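Local coordinates for protein guanine deaminase (Escherichia coli, PDB 6OHB) that catalyses the zinc-dependent hydrolytic deamination of guanine to xanthine and ammonia in purine degradation, at residues H6-V11 with L39-Q44; A31-E36 with E48-W53; I74-V79 with G378-G383; F388-P393 with R427-G432. All coordinates share one frame; numbering follows the deposited sequence.

Interaction 1 of 4, residues H6-V11 with L39-Q44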
loop_
_atom_site.group_PDB
_atom_site.type_symbol
_atom_site.label_atom_id
_atom_site.label_comp_id
_atom_site.label_asym_id
_atom_site.label_seq_id
_atom_site.Cartn_x
_atom_site.Cartn_y
_atom_site.Cartn_z
ATOM N N HIS A 6 -0.147 -33.608 -30.713
ATOM C CA HIS A 6 -0.427 -32.353 -30.032
ATOM C C HIS A 6 0.152 -31.170 -30.805
ATOM O O HIS A 6 0.934 -31.324 -31.746
ATOM C CB HIS A 6 0.125 -32.386 -28.605
ATOM C CG HIS A 6 -0.674 -33.237 -27.669
ATOM N ND1 HIS A 6 -1.449 -32.705 -26.659
ATOM C CD2 HIS A 6 -0.820 -34.581 -27.588
ATOM C CE1 HIS A 6 -2.036 -33.685 -25.996
ATOM N NE2 HIS A 6 -1.673 -34.833 -26.541
ATOM N N THR A 7 -0.231 -29.970 -30.375
ATOM C CA THR A 7 0.021 -28.740 -31.110
ATOM C C THR A 7 0.800 -27.742 -30.258
ATOM O O THR A 7 0.850 -27.841 -29.031
ATOM C CB THR A 7 -1.298 -28.108 -31.556
ATOM O OG1 THR A 7 -1.035 -26.875 -32.237
ATOM C CG2 THR A 7 -2.171 -27.848 -30.338
ATOM N N LEU A 8 1.376 -26.751 -30.933
ATOM C CA LEU A 8 2.242 -25.751 -30.325
ATOM C C LEU A 8 1.509 -24.423 -30.126
ATOM O O LEU A 8 0.528 -24.115 -30.809
ATOM C CB LEU A 8 3.476 -25.531 -31.205
ATOM C CG LEU A 8 4.868 -25.444 -30.584
ATOM C CD1 LEU A 8 4.999 -26.367 -29.391
ATOM C CD2 LEU A 8 5.914 -25.798 -31.630
ATOM N N LYS A 9 2.000 -23.639 -29.162
ATOM C CA LYS A 9 1.649 -22.229 -29.021
ATOM C C LYS A 9 2.934 -21.423 -28.935
ATOM O O LYS A 9 3.913 -21.876 -28.334
ATOM C CB LYS A 9 0.791 -21.947 -27.774
ATOM C CG LYS A 9 -0.572 -22.608 -27.774
ATOM C CD LYS A 9 -1.402 -22.147 -26.579
ATOM C CE LYS A 9 -2.541 -23.115 -26.295
ATOM N NZ LYS A 9 -3.475 -22.595 -25.263
ATOM N N ALA A 10 2.924 -20.226 -29.522
ATOM C CA ALA A 10 4.087 -19.347 -29.566
ATOM C C ALA A 10 3.761 -18.016 -28.904
ATOM O O ALA A 10 2.776 -17.364 -29.266
ATOM C CB ALA A 10 4.544 -19.114 -31.009
ATOM N N VAL A 11 4.601 -17.603 -27.957
ATOM C CA VAL A 11 4.424 -16.360 -27.217
ATOM C C VAL A 11 5.708 -15.551 -27.343
ATOM O O VAL A 11 6.784 -16.022 -26.958
ATOM C CB VAL A 11 4.091 -16.611 -25.736
ATOM C CG1 VAL A 11 4.084 -15.301 -24.970
ATOM C CG2 VAL A 11 2.751 -17.332 -25.593
ATOM N N LEU A 39 11.195 -15.747 -27.093
ATOM C CA LEU A 39 10.174 -16.642 -27.610
ATOM C C LEU A 39 9.974 -17.787 -26.631
ATOM O O LEU A 39 10.947 -18.403 -26.174
ATOM C CB LEU A 39 10.565 -17.199 -28.979
ATOM C CG LEU A 39 9.720 -18.380 -29.456
ATOM C CD1 LEU A 39 8.287 -17.925 -29.687
ATOM C CD2 LEU A 39 10.313 -18.991 -30.720
ATOM N N LEU A 40 8.705 -18.062 -26.332
ATOM C CA LEU A 40 8.275 -19.144 -25.459
ATOM C C LEU A 40 7.346 -20.039 -26.262
ATOM O O LEU A 40 6.283 -19.594 -26.705
ATOM C CB LEU A 40 7.560 -18.599 -24.220
ATOM C CG LEU A 40 6.830 -19.649 -23.378
ATOM C CD1 LEU A 40 7.832 -20.552 -22.672
ATOM C CD2 LEU A 40 5.886 -18.991 -22.377
ATOM N N LEU A 41 7.759 -21.283 -26.468
ATOM C CA LEU A 41 6.965 -22.285 -27.158
ATOM C C LEU A 41 6.402 -23.258 -26.134
ATOM O O LEU A 41 7.152 -23.804 -25.311
ATOM C CB LEU A 41 7.804 -23.040 -28.191
ATOM C CG LEU A 41 8.187 -22.254 -29.440
ATOM C CD1 LEU A 41 9.126 -23.079 -30.302
ATOM C CD2 LEU A 41 6.939 -21.856 -30.213
ATOM N N ILE A 42 5.099 -23.506 -26.244
ATOM C CA ILE A 42 4.304 -24.252 -25.280
ATOM C C ILE A 42 3.706 -25.460 -25.981
ATOM O O ILE A 42 3.147 -25.334 -27.077
ATOM C CB ILE A 42 3.177 -23.369 -24.699
ATOM C CG1 ILE A 42 3.754 -22.133 -24.016
ATOM C CG2 ILE A 42 2.270 -24.167 -23.771
ATOM C CD1 ILE A 42 2.687 -21.117 -23.659
ATOM N N LYS A 43 3.789 -26.617 -25.330
ATOM C CA LYS A 43 3.179 -27.840 -25.838
ATOM C C LYS A 43 2.734 -28.687 -24.657
ATOM O O LYS A 43 3.519 -28.915 -23.730
ATOM C CB LYS A 43 4.156 -28.632 -26.719
ATOM C CG LYS A 43 3.543 -29.882 -27.341
ATOM C CD LYS A 43 4.598 -30.923 -27.697
ATOM C CE LYS A 43 4.759 -31.065 -29.204
ATOM N NZ LYS A 43 5.468 -32.323 -29.569
ATOM N N GLN A 44 1.486 -29.152 -24.699
ATOM C CA GLN A 44 0.915 -29.985 -23.641
ATOM C C GLN A 44 1.084 -29.325 -22.277
ATOM O O GLN A 44 1.522 -29.948 -21.305
ATOM C CB GLN A 44 1.528 -31.384 -23.646
ATOM C CG GLN A 44 1.177 -32.208 -24.868
ATOM C CD GLN A 44 1.799 -33.585 -24.830
ATOM O OE1 GLN A 44 2.727 -33.879 -25.584
ATOM N NE2 GLN A 44 1.291 -34.441 -23.949
HETATM O O HOH W 1 -0.402 -29.104 -27.197
#
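In the small beta-sandwich domain that accompanies the catalytic barrel of this superfamily, strands 8-11 and 39-43 are antiparallel neighbours, Lys9 facing Ile42 and Val11 facing Leu40 as hydrogen-bonded pairs. Over these two pairs the ladder is regular: Lys9 N to Ile42 O and Ile42 N to Lys9 O are both 2.9 Å, and Val11 and Leu40 exchange the same two backbone bonds. Between them comes the non-hydrogen-bonded pair Ala10 and Leu41. Leu41 sets CG anti to its carbonyl carbon (chi1 -72°), a choice that brings one methyl, CD2, to 3.7 Å from Ala10 CB. The opposite face of the sheet carries Val11, Leu40 and Ile42, with Val11 CG2 and Ile42 CD1 4.3 Å apart; all three also rest on Phe388, so this face looks into the sandwich. Lys9 shares that face only at its root, for its extended chain leads away and NZ bonds to Gly432 O. Toward His6 and Gln44 the strands part, and a water takes over from direct pairing, donating to Thr7 O at 2.6 Å and accepting from Gln44 N at 3.1 Å. Here, at an exposed and poorly ordered imidazole, the Gln44 amide stacks on the His6 ring with planes 22° apart, and Gln44 CG lies over the ring face, 3.6 Å from its centroid.

Interaction 2 of 4, residues A31-E36 with E48-W53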
loop_
_atom_site.group_PDB
_atom_site.type_symbol
_atom_site.label_atom_id
_atom_site.label_comp_id
_atom_site.label_asym_id
_atom_site.label_seq_id
_atom_site.Cartn_x
_atom_site.Cartn_y
_atom_site.Cartn_z
ATOM N N ALA A 31 21.714 -15.609 -11.208
ATOM C CA ALA A 31 20.765 -16.554 -11.777
ATOM C C ALA A 31 19.591 -15.873 -12.466
ATOM O O ALA A 31 18.650 -16.557 -12.884
ATOM C CB ALA A 31 20.248 -17.494 -10.688
ATOM N N LEU A 32 19.612 -14.550 -12.586
ATOM C CA LEU A 32 18.489 -13.819 -13.157
ATOM C C LEU A 32 18.695 -13.676 -14.658
ATOM O O LEU A 32 19.676 -13.069 -15.103
ATOM C CB LEU A 32 18.328 -12.447 -12.507
ATOM C CG LEU A 32 17.007 -11.794 -12.916
ATOM C CD1 LEU A 32 15.991 -11.948 -11.810
ATOM C CD2 LEU A 32 17.200 -10.336 -13.280
ATOM N N ARG A 33 17.775 -14.235 -15.430
ATOM C CA ARG A 33 17.806 -14.175 -16.880
ATOM C C ARG A 33 16.740 -13.198 -17.353
ATOM O O ARG A 33 15.557 -13.339 -17.006
ATOM C CB ARG A 33 17.574 -15.556 -17.486
ATOM C CG ARG A 33 17.502 -15.550 -18.999
ATOM C CD ARG A 33 17.329 -16.956 -19.535
ATOM N NE ARG A 33 16.265 -17.672 -18.840
ATOM C CZ ARG A 33 15.966 -18.948 -19.054
ATOM N NH1 ARG A 33 16.654 -19.653 -19.944
ATOM N NH2 ARG A 33 14.983 -19.521 -18.377
ATOM N N PHE A 34 17.167 -12.215 -18.140
ATOM C CA PHE A 34 16.289 -11.265 -18.807
ATOM C C PHE A 34 16.524 -11.373 -20.306
ATOM O O PHE A 34 17.633 -11.113 -20.783
ATOM C CB PHE A 34 16.555 -9.840 -18.315
ATOM C CG PHE A 34 15.800 -8.783 -19.073
ATOM C CD1 PHE A 34 14.420 -8.700 -18.985
ATOM C CD2 PHE A 34 16.473 -7.875 -19.874
ATOM C CE1 PHE A 34 13.724 -7.728 -19.681
ATOM C CE2 PHE A 34 15.784 -6.901 -20.576
ATOM C CZ PHE A 34 14.407 -6.827 -20.477
ATOM N N ILE A 35 15.487 -11.759 -21.045
ATOM C CA ILE A 35 15.541 -11.857 -22.501
ATOM C C ILE A 35 14.637 -10.775 -23.075
ATOM O O ILE A 35 13.415 -10.827 -22.903
ATOM C CB ILE A 35 15.106 -13.243 -22.998
ATOM C CG1 ILE A 35 15.925 -14.347 -22.320
ATOM C CG2 ILE A 35 15.223 -13.316 -24.514
ATOM C CD1 ILE A 35 17.336 -14.499 -22.857
ATOM N N GLU A 36 15.224 -9.807 -23.777
ATOM C CA GLU A 36 14.438 -8.660 -24.213
ATOM C C GLU A 36 13.588 -8.979 -25.440
ATOM O O GLU A 36 12.448 -8.513 -25.542
ATOM C CB GLU A 36 15.359 -7.470 -24.480
ATOM C CG GLU A 36 14.618 -6.183 -24.774
ATOM C CD GLU A 36 14.676 -5.820 -26.239
ATOM O OE1 GLU A 36 13.714 -5.200 -26.737
ATOM O OE2 GLU A 36 15.690 -6.155 -26.889
ATOM N N GLU A 48 7.890 -25.994 -23.995
ATOM C CA GLU A 48 8.592 -26.796 -24.987
ATOM C C GLU A 48 9.950 -26.198 -25.307
ATOM O O GLU A 48 10.941 -26.926 -25.436
ATOM C CB GLU A 48 7.764 -26.916 -26.264
ATOM C CG GLU A 48 8.331 -27.926 -27.256
ATOM C CD GLU A 48 7.990 -29.352 -26.872
ATOM O OE1 GLU A 48 7.112 -29.539 -26.002
ATOM O OE2 GLU A 48 8.602 -30.287 -27.430
ATOM N N TRP A 49 10.013 -24.877 -25.439
ATOM C CA TRP A 49 11.281 -24.243 -25.786
ATOM C C TRP A 49 11.243 -22.802 -25.308
ATOM O O TRP A 49 10.207 -22.150 -25.393
ATOM C CB TRP A 49 11.538 -24.305 -27.304
ATOM C CG TRP A 49 12.913 -23.852 -27.745
ATOM C CD1 TRP A 49 14.000 -24.649 -27.992
ATOM C CD2 TRP A 49 13.338 -22.505 -28.015
ATOM N NE1 TRP A 49 15.076 -23.879 -28.381
ATOM C CE2 TRP A 49 14.697 -22.562 -28.405
ATOM C CE3 TRP A 49 12.707 -21.259 -27.962
ATOM C CZ2 TRP A 49 15.431 -21.420 -28.733
ATOM C CZ3 TRP A 49 13.439 -20.127 -28.288
ATOM C CH2 TRP A 49 14.785 -20.216 -28.666
ATOM N N PHE A 50 12.365 -22.309 -24.805
ATOM C CA PHE A 50 12.431 -20.915 -24.407
ATOM C C PHE A 50 13.779 -20.338 -24.797
ATOM O O PHE A 50 14.810 -20.991 -24.616
ATOM C CB PHE A 50 12.210 -20.752 -22.901
ATOM C CG PHE A 50 12.438 -19.358 -22.418
ATOM C CD1 PHE A 50 11.600 -18.336 -22.818
ATOM C CD2 PHE A 50 13.497 -19.063 -21.584
ATOM C CE1 PHE A 50 11.806 -17.045 -22.384
ATOM C CE2 PHE A 50 13.708 -17.772 -21.148
ATOM C CZ PHE A 50 12.864 -16.762 -21.548
ATOM N N GLY A 51 13.778 -19.119 -25.329
ATOM C CA GLY A 51 15.050 -18.464 -25.584
ATOM C C GLY A 51 14.900 -17.236 -26.457
ATOM O O GLY A 51 13.844 -16.608 -26.492
ATOM N N GLU A 52 15.995 -16.888 -27.129
ATOM C CA GLU A 52 16.006 -15.723 -28.006
ATOM C C GLU A 52 15.125 -15.955 -29.229
ATOM O O GLU A 52 15.100 -17.051 -29.803
ATOM C CB GLU A 52 17.435 -15.400 -28.452
ATOM C CG GLU A 52 18.366 -14.967 -27.331
ATOM C CD GLU A 52 18.337 -13.470 -27.095
ATOM O OE1 GLU A 52 17.620 -12.760 -27.837
ATOM O OE2 GLU A 52 19.043 -12.999 -26.176
ATOM N N TRP A 53 14.407 -14.902 -29.625
ATOM C CA TRP A 53 13.494 -14.973 -30.762
ATOM C C TRP A 53 14.192 -15.487 -32.020
ATOM O O TRP A 53 13.684 -16.379 -32.710
ATOM C CB TRP A 53 12.878 -13.589 -31.002
ATOM C CG TRP A 53 12.083 -13.466 -32.272
ATOM C CD1 TRP A 53 12.420 -12.741 -33.375
ATOM C CD2 TRP A 53 10.813 -14.074 -32.563
ATOM N NE1 TRP A 53 11.446 -12.862 -34.337
ATOM C CE2 TRP A 53 10.449 -13.674 -33.864
ATOM C CE3 TRP A 53 9.950 -14.916 -31.851
ATOM C CZ2 TRP A 53 9.264 -14.090 -34.472
ATOM C CZ3 TRP A 53 8.768 -15.328 -32.457
ATOM C CH2 TRP A 53 8.439 -14.914 -33.755
#
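Arg33 and Phe50 form the tight half of this contact: the guanidinium turns its flat face to the edge of the phenyl ring, with Phe50 CE2 over its centre and 3.3 Å from Arg33 CZ. The two planes stand 76° apart, so the ring meets the cation with its rim. Arg33 reaches there on a chain extended as far as CD and then bent (chi3 49°), which also delivers NH2 to a salt bridge with Asp17. With an alanine here, Asp17 would probably be left without its positive mate and the rim of Phe50 without its flat cover. Ile35 CG1 continues the packing, 4.0 Å from Phe50 CZ. Beyond it the contact slackens towards solvent: the partly exposed Glu52 merely lays its carboxylate across the Ile35 methyls, OE2 lying 4.0 Å from Ile35 CD1. No backbone pairing joins the segments, and the CA atoms of Ile35 and Glu52, the nearest across it, are 6.7 Å apart. Strand 32-35 pairs instead with 14-18, and strand 46-50 with 38-43, while Phe15 and Phe380 adjoin the Phe50 ring. Side chains meeting between separately bonded strands, with the chain turning corners at Glu36 and Gly51, are typical of a beta sandwich.

Interaction 3 of 4, residues I74-V79 with G378-G383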
loop_
_atom_site.group_PDB
_atom_site.type_symbol
_atom_site.label_atom_id
_atom_site.label_comp_id
_atom_site.label_asym_id
_atom_site.label_seq_id
_atom_site.Cartn_x
_atom_site.Cartn_y
_atom_site.Cartn_z
ATOM N N ILE A 74 6.988 -10.498 -19.417
ATOM C CA ILE A 74 6.412 -11.807 -19.142
ATOM C C ILE A 74 7.217 -12.446 -18.021
ATOM O O ILE A 74 8.447 -12.589 -18.120
ATOM C CB ILE A 74 6.391 -12.694 -20.396
ATOM C CG1 ILE A 74 5.697 -11.961 -21.542
ATOM C CG2 ILE A 74 5.702 -14.019 -20.105
ATOM C CD1 ILE A 74 5.612 -12.785 -22.828
ATOM N N VAL A 75 6.513 -12.825 -16.958
ATOM C CA VAL A 75 7.125 -13.379 -15.754
ATOM C C VAL A 75 6.435 -14.695 -15.433
ATOM O O VAL A 75 5.307 -14.948 -15.884
ATOM C CB VAL A 75 7.019 -12.395 -14.564
ATOM C CG1 VAL A 75 7.652 -11.075 -14.926
ATOM C CG2 VAL A 75 5.559 -12.189 -14.170
ATOM N N PRO A 76 7.089 -15.572 -14.675
ATOM C CA PRO A 76 6.398 -16.777 -14.211
ATOM C C PRO A 76 5.260 -16.401 -13.273
ATOM O O PRO A 76 5.294 -15.362 -12.612
ATOM C CB PRO A 76 7.494 -17.564 -13.482
ATOM C CG PRO A 76 8.782 -16.985 -13.970
ATOM C CD PRO A 76 8.500 -15.548 -14.256
ATOM N N GLY A 77 4.240 -17.257 -13.233
ATOM C CA GLY A 77 3.091 -16.987 -12.384
ATOM C C GLY A 77 3.496 -16.832 -10.929
ATOM O O GLY A 77 4.405 -17.508 -10.438
ATOM N N PHE A 78 2.843 -15.898 -10.242
ATOM C CA PHE A 78 3.152 -15.665 -8.838
ATOM C C PHE A 78 2.638 -16.800 -7.956
ATOM O O PHE A 78 1.615 -17.438 -8.244
ATOM C CB PHE A 78 2.571 -14.327 -8.374
ATOM C CG PHE A 78 3.085 -13.152 -9.153
ATOM C CD1 PHE A 78 4.442 -13.009 -9.398
ATOM C CD2 PHE A 78 2.213 -12.202 -9.659
ATOM C CE1 PHE A 78 4.924 -11.938 -10.123
ATOM C CE2 PHE A 78 2.689 -11.125 -10.387
ATOM C CZ PHE A 78 4.048 -10.995 -10.618
ATOM N N VAL A 79 3.347 -17.004 -6.844
ATOM C CA VAL A 79 3.103 -18.094 -5.906
ATOM C C VAL A 79 2.740 -17.473 -4.560
ATOM O O VAL A 79 3.585 -16.843 -3.907
ATOM C CB VAL A 79 4.324 -19.013 -5.774
ATOM C CG1 VAL A 79 4.033 -20.132 -4.785
ATOM C CG2 VAL A 79 4.719 -19.574 -7.145
ATOM N N GLY A 378 7.929 -21.968 -11.684
ATOM C CA GLY A 378 8.772 -20.928 -11.125
ATOM C C GLY A 378 9.674 -20.231 -12.118
ATOM O O GLY A 378 10.166 -19.133 -11.820
ATOM N N ASN A 379 9.937 -20.831 -13.274
ATOM C CA ASN A 379 10.727 -20.170 -14.305
ATOM C C ASN A 379 10.376 -20.796 -15.652
ATOM O O ASN A 379 9.434 -21.587 -15.764
ATOM C CB ASN A 379 12.225 -20.238 -13.983
ATOM C CG ASN A 379 12.697 -21.640 -13.632
ATOM O OD1 ASN A 379 12.105 -22.635 -14.050
ATOM N ND2 ASN A 379 13.770 -21.722 -12.855
ATOM N N PHE A 380 11.125 -20.417 -16.686
ATOM C CA PHE A 380 10.845 -20.839 -18.052
ATOM C C PHE A 380 11.793 -21.938 -18.528
ATOM O O PHE A 380 12.100 -22.017 -19.722
ATOM C CB PHE A 380 10.896 -19.635 -18.994
ATOM C CG PHE A 380 9.875 -18.579 -18.676
ATOM C CD1 PHE A 380 8.523 -18.815 -18.885
ATOM C CD2 PHE A 380 10.263 -17.358 -18.153
ATOM C CE1 PHE A 380 7.580 -17.844 -18.590
ATOM C CE2 PHE A 380 9.327 -16.387 -17.850
ATOM C CZ PHE A 380 7.987 -16.629 -18.068
ATOM N N LEU A 381 12.263 -22.787 -17.617
ATOM C CA LEU A 381 13.103 -23.910 -18.012
ATOM C C LEU A 381 12.274 -24.934 -18.788
ATOM O O LEU A 381 11.122 -25.203 -18.424
ATOM C CB LEU A 381 13.726 -24.582 -16.788
ATOM C CG LEU A 381 14.754 -23.810 -15.962
ATOM C CD1 LEU A 381 15.133 -24.621 -14.729
ATOM C CD2 LEU A 381 15.988 -23.474 -16.789
ATOM N N PRO A 382 12.819 -25.501 -19.868
ATOM C CA PRO A 382 12.097 -26.549 -20.605
ATOM C C PRO A 382 11.605 -27.650 -19.673
ATOM O O PRO A 382 12.290 -28.044 -18.726
ATOM C CB PRO A 382 13.146 -27.072 -21.593
ATOM C CG PRO A 382 14.059 -25.900 -21.822
ATOM C CD PRO A 382 14.094 -25.135 -20.513
ATOM N N GLY A 383 10.386 -28.123 -19.929
ATOM C CA GLY A 383 9.750 -29.104 -19.081
ATOM C C GLY A 383 8.868 -28.545 -17.977
ATOM O O GLY A 383 8.014 -29.276 -17.463
#
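Ile74 opens the contact by placing its CG2 methyl 4.0 Å from Phe380 CZ, where the two side chains cross at about a right angle. Its own backbone is engaged on another side, with Ser14 and Ile16. At Val75 the side chain turns away and the main chain does the touching, Phe380 CZ coming within 3.6 Å of Val75 C. Pro76 then carries most of the remaining contact. Its CD meets Phe380 CE2 at 3.8 Å, and CG presses on the loop itself, 3.3 Å from Gly378 O and 3.7 Å from Asn379 CA. Further along, this same broken strand 73-84 delivers the zinc ligands His82 and His84, so the contact sits at the root of a barrel strand, against the loop that leads back to strand 388-391. Pro76, with no N-H, has no backbone donor to offer the loop, whose polar groups bond to other partners: Phe380 N to Asp17 OD2, Asn379 ND2 to Val18 O and Asn379 OD1 to Lys384 NZ. The chemistry therefore implies a join by close van der Waals packing of ring, methyl and backbone.

Interaction 4 of 4, residues F388-P393 with R427-G432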
loop_
_atom_site.group_PDB
_atom_site.type_symbol
_atom_site.label_atom_id
_atom_site.label_comp_id
_atom_site.label_asym_id
_atom_site.label_seq_id
_atom_site.Cartn_x
_atom_site.Cartn_y
_atom_site.Cartn_z
ATOM N N PHE A 388 2.164 -18.531 -16.468
ATOM C CA PHE A 388 2.906 -17.281 -16.550
ATOM C C PHE A 388 1.950 -16.107 -16.695
ATOM O O PHE A 388 0.754 -16.270 -16.949
ATOM C CB PHE A 388 3.935 -17.301 -17.690
ATOM C CG PHE A 388 3.347 -17.517 -19.063
ATOM C CD1 PHE A 388 3.115 -18.797 -19.541
ATOM C CD2 PHE A 388 3.071 -16.437 -19.892
ATOM C CE1 PHE A 388 2.593 -18.997 -20.811
ATOM C CE2 PHE A 388 2.554 -16.631 -21.162
ATOM C CZ PHE A 388 2.314 -17.914 -21.622
ATOM N N VAL A 389 2.502 -14.910 -16.502
ATOM C CA VAL A 389 1.743 -13.668 -16.477
ATOM C C VAL A 389 2.407 -12.670 -17.418
ATOM O O VAL A 389 3.622 -12.440 -17.338
ATOM C CB VAL A 389 1.650 -13.077 -15.057
ATOM C CG1 VAL A 389 0.735 -11.853 -15.048
ATOM C CG2 VAL A 389 1.168 -14.128 -14.071
ATOM N N VAL A 390 1.615 -12.088 -18.308
ATOM C CA VAL A 390 2.038 -10.942 -19.100
ATOM C C VAL A 390 1.656 -9.687 -18.322
ATOM O O VAL A 390 0.467 -9.454 -18.061
ATOM C CB VAL A 390 1.386 -10.955 -20.489
ATOM C CG1 VAL A 390 1.952 -9.844 -21.350
ATOM C CG2 VAL A 390 1.576 -12.322 -21.149
ATOM N N MET A 391 2.667 -8.874 -17.996
ATOM C CA MET A 391 2.588 -7.695 -17.152
ATOM C C MET A 391 2.759 -6.439 -17.989
ATOM O O MET A 391 3.553 -6.412 -18.939
ATOM C CB MET A 391 3.701 -7.679 -16.095
ATOM C CG MET A 391 3.876 -8.935 -15.284
ATOM S SD MET A 391 2.926 -8.869 -13.771
ATOM C CE MET A 391 3.598 -7.381 -13.034
ATOM N N GLU A 392 2.026 -5.394 -17.615
ATOM C CA GLU A 392 2.151 -4.085 -18.243
ATOM C C GLU A 392 2.796 -3.174 -17.211
ATOM O O GLU A 392 2.103 -2.595 -16.368
ATOM C CB GLU A 392 0.786 -3.550 -18.679
ATOM C CG GLU A 392 0.857 -2.397 -19.676
ATOM C CD GLU A 392 -0.512 -1.872 -20.051
ATOM O OE1 GLU A 392 -1.512 -2.553 -19.732
ATOM O OE2 GLU A 392 -0.590 -0.778 -20.653
ATOM N N PRO A 393 4.121 -3.018 -17.220
ATOM C CA PRO A 393 4.769 -2.188 -16.194
ATOM C C PRO A 393 4.525 -0.698 -16.368
ATOM O O PRO A 393 4.867 0.073 -15.465
ATOM C CB PRO A 393 6.255 -2.528 -16.363
ATOM C CG PRO A 393 6.380 -2.943 -17.783
ATOM C CD PRO A 393 5.093 -3.613 -18.154
ATOM N N ARG A 427 -2.260 -10.291 -18.999
ATOM C CA ARG A 427 -2.759 -11.614 -19.353
ATOM C C ARG A 427 -2.262 -12.613 -18.315
ATOM O O ARG A 427 -1.172 -12.455 -17.759
ATOM C CB ARG A 427 -2.293 -12.063 -20.760
ATOM C CG ARG A 427 -2.754 -11.213 -21.959
ATOM C CD ARG A 427 -4.191 -11.509 -22.370
ATOM N NE ARG A 427 -4.602 -10.758 -23.559
ATOM C CZ ARG A 427 -5.040 -9.498 -23.551
ATOM N NH1 ARG A 427 -5.133 -8.814 -22.410
ATOM N NH2 ARG A 427 -5.393 -8.917 -24.691
ATOM N N THR A 428 -3.062 -13.647 -18.063
ATOM C CA THR A 428 -2.641 -14.750 -17.208
ATOM C C THR A 428 -2.887 -16.068 -17.931
ATOM O O THR A 428 -4.020 -16.351 -18.358
ATOM C CB THR A 428 -3.361 -14.738 -15.849
ATOM O OG1 THR A 428 -3.085 -13.503 -15.177
ATOM C CG2 THR A 428 -2.876 -15.891 -14.973
ATOM N N TYR A 429 -1.824 -16.873 -18.030
ATOM C CA TYR A 429 -1.840 -18.199 -18.629
ATOM C C TYR A 429 -1.665 -19.243 -17.532
ATOM O O TYR A 429 -0.730 -19.153 -16.723
ATOM C CB TYR A 429 -0.714 -18.355 -19.660
ATOM C CG TYR A 429 -0.949 -17.682 -20.999
ATOM C CD1 TYR A 429 -0.829 -16.300 -21.141
ATOM C CD2 TYR A 429 -1.273 -18.432 -22.130
ATOM C CE1 TYR A 429 -1.037 -15.679 -22.373
ATOM C CE2 TYR A 429 -1.484 -17.821 -23.363
ATOM C CZ TYR A 429 -1.363 -16.446 -23.479
ATOM O OH TYR A 429 -1.570 -15.843 -24.703
ATOM N N VAL A 430 -2.544 -20.241 -17.525
ATOM C CA VAL A 430 -2.451 -21.370 -16.608
ATOM C C VAL A 430 -2.512 -22.652 -17.429
ATOM O O VAL A 430 -3.383 -22.796 -18.296
ATOM C CB VAL A 430 -3.571 -21.340 -15.550
ATOM C CG1 VAL A 430 -3.726 -22.694 -14.887
ATOM C CG2 VAL A 430 -3.281 -20.261 -14.508
ATOM N N ASP A 431 -1.585 -23.576 -17.158
ATOM C CA ASP A 431 -1.497 -24.840 -17.897
ATOM C C ASP A 431 -1.351 -24.584 -19.401
ATOM O O ASP A 431 -1.971 -25.252 -20.230
ATOM C CB ASP A 431 -2.701 -25.740 -17.594
ATOM C CG ASP A 431 -2.527 -27.152 -18.131
ATOM O OD1 ASP A 431 -1.454 -27.751 -17.899
ATOM O OD2 ASP A 431 -3.466 -27.660 -18.783
ATOM N N GLY A 432 -0.573 -23.561 -19.750
ATOM C CA GLY A 432 -0.357 -23.227 -21.141
ATOM C C GLY A 432 -1.555 -22.619 -21.829
ATOM O O GLY A 432 -1.551 -22.486 -23.054
#
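Phe388 and Tyr429 lie side by side as an offset stack, their planes 10° apart and their centroids separated by 4.5 Å. Over one face of the Phe388 ring sits Tyr429 CB, 3.7 Å from the centroid in a CH-pi contact; over one face of the Tyr429 ring, toward its rim, sits Phe388 CZ, 3.3 Å from Tyr429 CG. At the far end of the tyrosine, OH is hydrogen-bonded to Tyr69 OH. Phe388 achieves the overlap by placing CG between its backbone N and carbonyl carbon (chi1 60°). In its place, an alanine would probably leave the Tyr429 ring without its stacking partner and open a gap beside it. Beneath the rings runs an antiparallel ladder between strands 388-391 and 425-430, part of the same sandwich domain, built here from C-terminal chain. Phe388 with Tyr429 and Val390 with Arg427 are its hydrogen-bonded pairs. Tyr429 N approaches Phe388 O nearly head-on at 2.9 Å, whereas Val390 N reaches Arg427 O, also at 2.9 Å, from 30° off the carbonyl plane. Val390 CB and Arg427 CB run alongside at 3.9 Å. On the other face, Val389 CG1 packs 3.4 Å from Arg427 O, and Thr428 OG1 is bonded to Leu131 O.

From the N terminus, strand 8-11 waits through the excursion that includes 31-36 before 39-44 returns to close interaction 1; interaction 2 opens inside that loop and closes beyond it at 48-53, so the two cross. Interaction 3 follows in series and closes by far the longest loop, 298 residues that include most of the barrel. Interaction 4 comes last, closing a largely helical loop of 33 residues, and nests in none of the others. N- and C-terminal chain thus build one sandwich domain: Phe50 CB packs on Phe380 O between interactions 2 and 3, Val75 O bonds to Val389 N between 3 and 4, and Ile42 CG2 packs on Gly432 CA between 1 and 4.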